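Local coordinates for protein HIRA (Homo sapiens, PDB 5YJE), which cooperates with the chaperone ASF1A to promote replication-independent chromatin assembly, in a histone chaperone complex whose activity requires HIRA to trimerise, at residues B[268-273]-B[305-310]; B[278-283]-B[294-299]; B[214-219]-B[246-251]. All coordinates share one frame; numbering follows the deposited sequence.

How the contacts relate
All three contacts lie in the C-terminal TUP1-like enhancer of split region of HIRA. Contacts 1 and 2 join the same two helices, 266-286 and 290-307, at different heights. Contact 2 is partly buried, and contact 1 lies on the surface, about 14 Å away between centres. Contact 3 is the most buried. It sets helix 243-247 and the loop after it against strand 211-217, outermost of its sheet within this chain. The chemistry follows the place: an amide-carboxylate hydrogen bond at the surface, a glutamine laid on a tryptophan between the helices, and van der Waals packing at the sheet. Contacts 2 and 3 touch where Gln248 NE2 is 3.0 Å from Gln280 OE1, a probable hydrogen bond.

Contact 1 of 3, residues B[268-273]-B[305-310]; sequences VQQETT and VNEGFE
Gln270 and Glu307 meet through a short hydrogen bond that uses an unexpected side of the carboxylate. Gln270 NE2 donates to Glu307 OE2 at 2.6 Å, and the oxygen accepts with its anti lone pair, turned away from OE1. The N-H...O angle is 148°, so the bond is somewhat bent. The acceptor stays close to the amide plane of Gln270, but the carboxylate plane stands at right angles to that amide. The two side chains reach each other in different ways. Gln270 is straight beyond CG (chi2 179°), which carries its amide out from helix 266-286. Glu307 folds at chi2 (-64°) and brings its carboxylate round to meet it. His266 also packs against Glu307.

Phe309 adds the apolar part. Its CZ lies 4.5 Å from Gln270 CB, which sits at the ring edge, near the ring plane. Tyr303 touches both Gln270 and Phe309, and Leu274 also packs on Phe309. The chain reaches this position through Gly308, which has a positive phi and closes a Schellman motif at the end of helix 290-307. Phe309 then stands at the N-cap position of helix 310-320. The contact therefore ties the early part of helix 266-286 to the turn between two later helices. On helix 266-286, Val268 and Thr272 pack on Val71 and Leu76 of the second subunit.

Replacing Gln270 by a leucine would probably leave Glu307 OE2 without its amide donor and set the carboxylate free to turn. The amide is neutral, so the bond orients the charge of Glu307 but does not cancel it. That charge sits by the C-terminal end of its own helix, where the helix dipole would tend to disfavour it, and an N-H donor is likely to offset part of that cost.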
loop_
_atom_site.group_PDB
_atom_site.type_symbol
_atom_site.label_atom_id
_atom_site.label_comp_id
_atom_site.label_asym_id
_atom_site.label_seq_id
_atom_site.Cartn_x
_atom_site.Cartn_y
_atom_site.Cartn_z
ATOM N N VAL B 268 -22.271 31.090 -18.465
ATOM C CA VAL B 268 -22.644 30.122 -17.451
ATOM C C VAL B 268 -22.871 28.753 -18.087
ATOM O O VAL B 268 -22.494 27.722 -17.519
ATOM C CB VAL B 268 -23.886 30.617 -16.687
ATOM C CG1 VAL B 268 -24.319 29.620 -15.649
ATOM C CG2 VAL B 268 -23.617 31.984 -16.031
ATOM N N GLN B 269 -23.461 28.718 -19.282
ATOM C CA GLN B 269 -23.655 27.435 -19.948
ATOM C C GLN B 269 -22.329 26.875 -20.434
ATOM O O GLN B 269 -22.133 25.653 -20.437
ATOM C CB GLN B 269 -24.653 27.553 -21.110
ATOM C CG GLN B 269 -25.071 26.217 -21.765
ATOM C CD GLN B 269 -26.422 26.291 -22.475
ATOM O OE1 GLN B 269 -26.850 27.353 -22.927
ATOM N NE2 GLN B 269 -27.089 25.158 -22.585
ATOM N N GLN B 270 -21.402 27.741 -20.848
ATOM C CA GLN B 270 -20.066 27.239 -21.142
ATOM C C GLN B 270 -19.410 26.646 -19.898
ATOM O O GLN B 270 -18.733 25.619 -19.978
ATOM C CB GLN B 270 -19.185 28.332 -21.719
ATOM C CG GLN B 270 -19.608 28.825 -23.105
ATOM C CD GLN B 270 -18.676 29.928 -23.585
ATOM O OE1 GLN B 270 -18.506 30.934 -22.902
ATOM N NE2 GLN B 270 -18.037 29.722 -24.732
ATOM N N GLU B 271 -19.580 27.282 -18.743
ATOM C CA GLU B 271 -18.862 26.791 -17.575
ATOM C C GLU B 271 -19.478 25.489 -17.089
ATOM O O GLU B 271 -18.759 24.575 -16.673
ATOM C CB GLU B 271 -18.823 27.855 -16.471
ATOM C CG GLU B 271 -18.100 29.141 -16.929
ATOM C CD GLU B 271 -17.345 29.890 -15.829
ATOM O OE1 GLU B 271 -17.489 29.584 -14.616
ATOM O OE2 GLU B 271 -16.581 30.808 -16.197
ATOM N N THR B 272 -20.805 25.365 -17.181
ATOM C CA THR B 272 -21.424 24.090 -16.845
ATOM C C THR B 272 -21.030 23.014 -17.842
ATOM O O THR B 272 -20.776 21.873 -17.450
ATOM C CB THR B 272 -22.941 24.217 -16.758
ATOM O OG1 THR B 272 -23.459 24.551 -18.043
ATOM C CG2 THR B 272 -23.342 25.273 -15.745
ATOM N N THR B 273 -20.923 23.368 -19.121
ATOM C CA THR B 273 -20.520 22.390 -20.126
ATOM C C THR B 273 -19.093 21.909 -19.876
ATOM O O THR B 273 -18.814 20.704 -19.944
ATOM C CB THR B 273 -20.665 22.989 -21.530
ATOM O OG1 THR B 273 -22.044 23.263 -21.774
ATOM C CG2 THR B 273 -20.176 22.027 -22.606
ATOM N N VAL B 305 -11.438 23.384 -28.210
ATOM C CA VAL B 305 -11.094 24.027 -29.473
ATOM C C VAL B 305 -12.236 24.927 -29.949
ATOM O O VAL B 305 -12.015 26.089 -30.312
ATOM C CB VAL B 305 -10.722 22.967 -30.527
ATOM C CG1 VAL B 305 -10.758 23.566 -31.917
ATOM C CG2 VAL B 305 -9.337 22.387 -30.233
ATOM N N ASN B 306 -13.471 24.409 -29.936
ATOM C CA ASN B 306 -14.612 25.150 -30.476
ATOM C C ASN B 306 -14.808 26.482 -29.757
ATOM O O ASN B 306 -14.979 27.525 -30.400
ATOM C CB ASN B 306 -15.889 24.307 -30.383
ATOM C CG ASN B 306 -15.913 23.173 -31.391
ATOM O OD1 ASN B 306 -15.111 23.160 -32.329
ATOM N ND2 ASN B 306 -16.834 22.210 -31.206
ATOM N N GLU B 307 -14.797 26.463 -28.422
ATOM C CA GLU B 307 -15.015 27.657 -27.616
ATOM C C GLU B 307 -13.747 28.449 -27.358
ATOM O O GLU B 307 -13.825 29.500 -26.714
ATOM C CB GLU B 307 -15.642 27.283 -26.278
ATOM C CG GLU B 307 -16.832 26.385 -26.402
ATOM C CD GLU B 307 -17.965 27.048 -27.134
ATOM O OE1 GLU B 307 -18.443 26.464 -28.126
ATOM O OE2 GLU B 307 -18.357 28.165 -26.729
ATOM N N GLY B 308 -12.595 27.961 -27.819
ATOM C CA GLY B 308 -11.330 28.650 -27.676
ATOM C C GLY B 308 -10.778 28.689 -26.266
ATOM O O GLY B 308 -10.343 29.751 -25.812
ATOM N N PHE B 309 -10.772 27.551 -25.564
ATOM C CA PHE B 309 -10.203 27.478 -24.215
ATOM C C PHE B 309 -8.705 27.211 -24.334
ATOM O O PHE B 309 -8.239 26.071 -24.304
ATOM C CB PHE B 309 -10.914 26.423 -23.380
ATOM C CG PHE B 309 -12.262 26.859 -22.893
ATOM C CD1 PHE B 309 -12.381 27.601 -21.729
ATOM C CD2 PHE B 309 -13.409 26.545 -23.602
ATOM C CE1 PHE B 309 -13.621 28.019 -21.284
ATOM C CE2 PHE B 309 -14.650 26.958 -23.157
ATOM C CZ PHE B 309 -14.762 27.694 -22.004
ATOM N N GLU B 310 -7.950 28.306 -24.442
ATOM C CA GLU B 310 -6.533 28.262 -24.795
ATOM C C GLU B 310 -5.703 27.533 -23.742
ATOM O O GLU B 310 -4.988 26.568 -24.047
ATOM C CB GLU B 310 -6.037 29.702 -24.984
ATOM C CG GLU B 310 -6.805 30.678 -24.074
ATOM C CD GLU B 310 -6.379 32.133 -24.195
ATOM O OE1 GLU B 310 -6.999 32.989 -23.503
ATOM O OE2 GLU B 310 -5.428 32.431 -24.967
#

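Contact 2 of 3, residues B[278-283]-B[294-299]; sequences ENQVAA and RHWLLV
Gln280 lies across one face of the Trp296 indole. Its CG sits almost straight above the six-membered ring, 3.8 Å from the centroid and 6° off the normal, a CH-pi contact. CB rests over the same face, nearer the rim. The chain bends at chi2, and this keeps the amide end close to the ring. There Gln280 NE2 is 3.3 Å from Trp296 CZ2. The amide plane stands steeply on the indole, 79° from its plane, so this is not a flat stack. The oxygen of the amide has a partner elsewhere: Gln280 OE1 accepts from Gln248 NE2.

The opposite face of the indole is touched near its rim by His295 CD2, from the preceding residue of the same helix. The indole is thus held between Gln280 and His295. Leu244, Tyr276 and Leu277 also touch Trp296.

Val281 CG2 packs against the backbone of the facing helix. This methyl, anti to its own carbonyl carbon, comes to 3.4 Å from the backbone Trp296 O. It also packs on Trp296 CB at 3.9 Å and lies beside Leu297 N. The CA atoms of Val281 and Trp296 are 5.3 Å apart, consistent with the small side chain of Val281.

On the far side of helix 266-286, Glu278 bonds to the backbone Arg124 N of the second subunit. The two segment axes approach to 8.5 Å at 155°, the close antiparallel packing of an alpha-helical hairpin, here helices 266-286 and 290-307 joined by a short turn.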
loop_
_atom_site.group_PDB
_atom_site.type_symbol
_atom_site.label_atom_id
_atom_site.label_comp_id
_atom_site.label_asym_id
_atom_site.label_seq_id
_atom_site.Cartn_x
_atom_site.Cartn_y
_atom_site.Cartn_z
ATOM N N GLU B 278 -15.379 17.734 -18.082
ATOM C CA GLU B 278 -14.261 17.385 -17.215
ATOM C C GLU B 278 -14.657 16.292 -16.220
ATOM O O GLU B 278 -13.872 15.391 -15.935
ATOM C CB GLU B 278 -13.748 18.640 -16.496
ATOM C CG GLU B 278 -12.975 19.592 -17.400
ATOM C CD GLU B 278 -12.693 20.980 -16.775
ATOM O OE1 GLU B 278 -12.149 21.843 -17.496
ATOM O OE2 GLU B 278 -13.004 21.215 -15.576
ATOM N N ASN B 279 -15.870 16.370 -15.681
ATOM C CA ASN B 279 -16.405 15.320 -14.824
ATOM C C ASN B 279 -16.440 13.979 -15.548
ATOM O O ASN B 279 -16.049 12.957 -14.985
ATOM C CB ASN B 279 -17.812 15.691 -14.353
ATOM C CG ASN B 279 -17.809 16.648 -13.165
ATOM O OD1 ASN B 279 -16.856 16.684 -12.386
ATOM N ND2 ASN B 279 -18.891 17.423 -13.017
ATOM N N GLN B 280 -16.912 13.967 -16.798
ATOM C CA GLN B 280 -16.965 12.732 -17.585
ATOM C C GLN B 280 -15.577 12.149 -17.802
ATOM O O GLN B 280 -15.363 10.943 -17.630
ATOM C CB GLN B 280 -17.633 12.991 -18.940
ATOM C CG GLN B 280 -19.111 13.284 -18.878
ATOM C CD GLN B 280 -19.877 12.169 -18.188
ATOM O OE1 GLN B 280 -19.920 12.111 -16.962
ATOM N NE2 GLN B 280 -20.481 11.270 -18.974
ATOM N N VAL B 281 -14.625 12.995 -18.208
ATOM C CA VAL B 281 -13.256 12.538 -18.446
ATOM C C VAL B 281 -12.668 11.954 -17.162
ATOM O O VAL B 281 -12.136 10.835 -17.144
ATOM C CB VAL B 281 -12.404 13.703 -18.999
ATOM C CG1 VAL B 281 -10.930 13.327 -19.139
ATOM C CG2 VAL B 281 -12.954 14.199 -20.344
ATOM N N ALA B 282 -12.785 12.704 -16.063
ATOM C CA ALA B 282 -12.268 12.254 -14.784
ATOM C C ALA B 282 -12.945 10.959 -14.339
ATOM O O ALA B 282 -12.300 10.070 -13.782
ATOM C CB ALA B 282 -12.471 13.347 -13.740
ATOM N N ALA B 283 -14.251 10.851 -14.560
ATOM C CA ALA B 283 -14.978 9.674 -14.133
ATOM C C ALA B 283 -14.500 8.464 -14.909
ATOM O O ALA B 283 -14.332 7.376 -14.342
ATOM C CB ALA B 283 -16.481 9.891 -14.317
ATOM N N ARG B 294 -10.932 7.644 -23.647
ATOM C CA ARG B 294 -10.541 8.208 -24.932
ATOM C C ARG B 294 -11.700 8.966 -25.576
ATOM O O ARG B 294 -11.520 10.075 -26.093
ATOM C CB ARG B 294 -10.038 7.102 -25.853
ATOM C CG ARG B 294 -9.789 7.559 -27.274
ATOM C CD ARG B 294 -9.273 6.439 -28.166
ATOM N NE ARG B 294 -9.295 6.866 -29.557
ATOM C CZ ARG B 294 -10.394 6.885 -30.303
ATOM N NH1 ARG B 294 -11.556 6.488 -29.788
ATOM N NH2 ARG B 294 -10.332 7.300 -31.561
ATOM N N HIS B 295 -12.901 8.392 -25.532
ATOM C CA HIS B 295 -14.062 9.049 -26.114
ATOM C C HIS B 295 -14.305 10.421 -25.484
ATOM O O HIS B 295 -14.405 11.436 -26.188
ATOM C CB HIS B 295 -15.292 8.160 -25.943
ATOM C CG HIS B 295 -16.569 8.849 -26.296
ATOM N ND1 HIS B 295 -16.865 9.239 -27.584
ATOM C CD2 HIS B 295 -17.610 9.251 -25.530
ATOM C CE1 HIS B 295 -18.048 9.827 -27.603
ATOM N NE2 HIS B 295 -18.521 9.848 -26.369
ATOM N N TRP B 296 -14.406 10.467 -24.154
ATOM C CA TRP B 296 -14.722 11.726 -23.491
ATOM C C TRP B 296 -13.575 12.729 -23.573
ATOM O O TRP B 296 -13.822 13.939 -23.641
ATOM C CB TRP B 296 -15.112 11.463 -22.044
ATOM C CG TRP B 296 -16.451 10.884 -21.953
ATOM C CD1 TRP B 296 -16.768 9.611 -21.621
ATOM C CD2 TRP B 296 -17.691 11.552 -22.225
ATOM N NE1 TRP B 296 -18.127 9.440 -21.652
ATOM C CE2 TRP B 296 -18.719 10.616 -22.024
ATOM C CE3 TRP B 296 -18.028 12.861 -22.617
ATOM C CZ2 TRP B 296 -20.061 10.932 -22.197
ATOM C CZ3 TRP B 296 -19.353 13.178 -22.786
ATOM C CH2 TRP B 296 -20.359 12.222 -22.571
ATOM N N LEU B 297 -12.328 12.264 -23.557
ATOM C CA LEU B 297 -11.217 13.179 -23.767
ATOM C C LEU B 297 -11.312 13.820 -25.139
ATOM O O LEU B 297 -11.010 15.009 -25.299
ATOM C CB LEU B 297 -9.881 12.457 -23.615
ATOM C CG LEU B 297 -8.637 13.313 -23.890
ATOM C CD1 LEU B 297 -8.440 14.369 -22.791
ATOM C CD2 LEU B 297 -7.366 12.457 -24.069
ATOM N N LEU B 298 -11.759 13.058 -26.140
ATOM C CA LEU B 298 -11.814 13.609 -27.488
ATOM C C LEU B 298 -12.972 14.595 -27.657
ATOM O O LEU B 298 -12.821 15.638 -28.311
ATOM C CB LEU B 298 -11.931 12.492 -28.515
ATOM C CG LEU B 298 -10.587 11.721 -28.486
ATOM C CD1 LEU B 298 -10.489 10.541 -29.483
ATOM C CD2 LEU B 298 -9.369 12.684 -28.552
ATOM N N VAL B 299 -14.129 14.310 -27.051
ATOM C CA VAL B 299 -15.206 15.298 -27.017
ATOM C C VAL B 299 -14.738 16.559 -26.295
ATOM O O VAL B 299 -14.966 17.684 -26.753
ATOM C CB VAL B 299 -16.448 14.686 -26.349
ATOM C CG1 VAL B 299 -17.495 15.752 -26.133
ATOM C CG2 VAL B 299 -16.980 13.510 -27.169
#

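Contact 3 of 3, residues B[214-219]-B[246-251]; sequences LVSDKQ and IIQGRT
The Gln248 amide is the flat group that carries the contact, and it meets the strand at Val215 and Ser216. Val215 O approaches the amide nitrogen from one side of the plane, with Gln248 NE2 and Val215 O 3.5 Å apart. It is tilted out of the amide plane, and the pair does not count as a hydrogen bond. Ser216 CB lies 4.1 Å from the same nitrogen, Gln248 NE2. The real partner of the nitrogen is Gln280 OE1 on helix 266-286. The amide thus touches the strand but is bonded to the helix.

The aliphatic part of Gln248 makes the closest packing. Its CG is 3.4 Å from Ser216 OG and 3.7 Å from Ser216 CB. Ser216 turns its hydroxyl anti to the backbone nitrogen (chi1 171°), which places OG beside this methylene. The extended chain of Gln248 then runs on toward Val215.

Strand 211-217 is the outermost strand of a four-stranded antiparallel sheet in this chain. That arrangement is consistent with a blade of a beta-propeller, the clan to which this family belongs. Val215 and Ser216 both face Ala202 on the neighbouring strand and form a classic beta bulge, and Leu214, just before it, makes backbone hydrogen bonds to the second subunit.

Ile247 is the last helical residue before the chain leaves helix 243-247 at Gln248. Its CG2 methyl packs on Ser216 CB at 3.8 Å. The same side chain also touches Val194, Asn196 and Ala202, so it reaches over the inner strands of the sheet.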
loop_
_atom_site.group_PDB
_atom_site.type_symbol
_atom_site.label_atom_id
_atom_site.label_comp_id
_atom_site.label_asym_id
_atom_site.label_seq_id
_atom_site.Cartn_x
_atom_site.Cartn_y
_atom_site.Cartn_z
ATOM N N LEU B 214 -16.944 9.998 -6.412
ATOM C CA LEU B 214 -18.239 10.254 -7.032
ATOM C C LEU B 214 -18.065 10.355 -8.541
ATOM O O LEU B 214 -17.511 11.333 -9.044
ATOM C CB LEU B 214 -18.841 11.538 -6.474
ATOM C CG LEU B 214 -20.232 11.851 -6.996
ATOM C CD1 LEU B 214 -21.256 10.866 -6.395
ATOM C CD2 LEU B 214 -20.576 13.296 -6.680
ATOM N N VAL B 215 -18.550 9.356 -9.271
ATOM C CA VAL B 215 -18.405 9.301 -10.719
ATOM C C VAL B 215 -19.716 9.536 -11.434
ATOM O O VAL B 215 -19.750 9.510 -12.667
ATOM C CB VAL B 215 -17.800 7.955 -11.165
ATOM C CG1 VAL B 215 -16.453 7.781 -10.533
ATOM C CG2 VAL B 215 -18.729 6.785 -10.772
ATOM N N SER B 216 -20.807 9.720 -10.702
ATOM C CA SER B 216 -22.110 9.945 -11.303
ATOM C C SER B 216 -23.065 10.419 -10.220
ATOM O O SER B 216 -22.946 10.030 -9.052
ATOM C CB SER B 216 -22.649 8.677 -11.972
ATOM O OG SER B 216 -24.003 8.867 -12.355
ATOM N N ASP B 217 -24.015 11.260 -10.629
ATOM C CA ASP B 217 -24.948 11.884 -9.694
ATOM C C ASP B 217 -26.115 12.448 -10.512
ATOM O O ASP B 217 -26.049 13.580 -10.983
ATOM C CB ASP B 217 -24.242 12.954 -8.882
ATOM C CG ASP B 217 -25.174 13.717 -7.964
ATOM O OD1 ASP B 217 -26.367 13.359 -7.864
ATOM O OD2 ASP B 217 -24.693 14.676 -7.316
ATOM N N LYS B 218 -27.183 11.655 -10.649
ATOM C CA LYS B 218 -28.281 12.036 -11.543
ATOM C C LYS B 218 -28.964 13.337 -11.106
ATOM O O LYS B 218 -29.300 14.173 -11.948
ATOM C CB LYS B 218 -29.306 10.903 -11.644
ATOM C CG LYS B 218 -28.741 9.625 -12.264
ATOM N N GLN B 219 -29.141 13.546 -9.800
ATOM C CA GLN B 219 -29.798 14.758 -9.309
ATOM C C GLN B 219 -29.000 16.021 -9.638
ATOM O O GLN B 219 -29.544 16.981 -10.200
ATOM C CB GLN B 219 -30.025 14.657 -7.800
ATOM N N ILE B 246 -22.894 2.538 -18.305
ATOM C CA ILE B 246 -23.840 1.725 -17.543
ATOM C C ILE B 246 -24.252 2.436 -16.258
ATOM O O ILE B 246 -25.448 2.539 -15.955
ATOM C CB ILE B 246 -23.261 0.319 -17.276
ATOM C CG1 ILE B 246 -23.309 -0.532 -18.556
ATOM C CG2 ILE B 246 -24.022 -0.387 -16.150
ATOM C CD1 ILE B 246 -22.211 -1.574 -18.663
ATOM N N ILE B 247 -23.277 2.961 -15.501
ATOM C CA ILE B 247 -23.562 3.601 -14.212
ATOM C C ILE B 247 -24.492 4.792 -14.370
ATOM O O ILE B 247 -25.390 5.004 -13.546
ATOM C CB ILE B 247 -22.257 4.004 -13.502
ATOM C CG1 ILE B 247 -21.474 2.795 -13.028
ATOM C CG2 ILE B 247 -22.513 4.933 -12.393
ATOM C CD1 ILE B 247 -20.490 2.322 -13.995
ATOM N N GLN B 248 -24.265 5.609 -15.388
ATOM C CA GLN B 248 -25.187 6.675 -15.717
ATOM C C GLN B 248 -26.348 6.119 -16.535
ATOM O O GLN B 248 -26.304 5.002 -17.049
ATOM C CB GLN B 248 -24.430 7.780 -16.452
ATOM C CG GLN B 248 -23.228 8.239 -15.649
ATOM C CD GLN B 248 -22.303 9.151 -16.413
ATOM O OE1 GLN B 248 -22.289 9.140 -17.641
ATOM N NE2 GLN B 248 -21.501 9.926 -15.688
ATOM N N GLY B 249 -27.418 6.889 -16.641
ATOM C CA GLY B 249 -28.572 6.335 -17.324
ATOM C C GLY B 249 -28.465 6.420 -18.832
ATOM O O GLY B 249 -29.482 6.374 -19.530
ATOM N N ARG B 250 -27.238 6.522 -19.348
ATOM C CA ARG B 250 -26.971 7.071 -20.682
ATOM C C ARG B 250 -26.397 6.005 -21.616
ATOM O O ARG B 250 -25.185 5.967 -21.858
ATOM C CB ARG B 250 -26.004 8.321 -20.558
ATOM N N THR B 251 -27.276 5.146 -22.152
ATOM C CA THR B 251 -26.939 4.295 -23.297
ATOM C C THR B 251 -28.173 4.061 -24.169
ATOM O O THR B 251 -28.068 3.506 -25.271
ATOM C CB THR B 251 -26.359 2.941 -22.858
ATOM O OG1 THR B 251 -25.475 3.101 -21.798
ATOM C CG2 THR B 251 -25.619 2.287 -23.977
#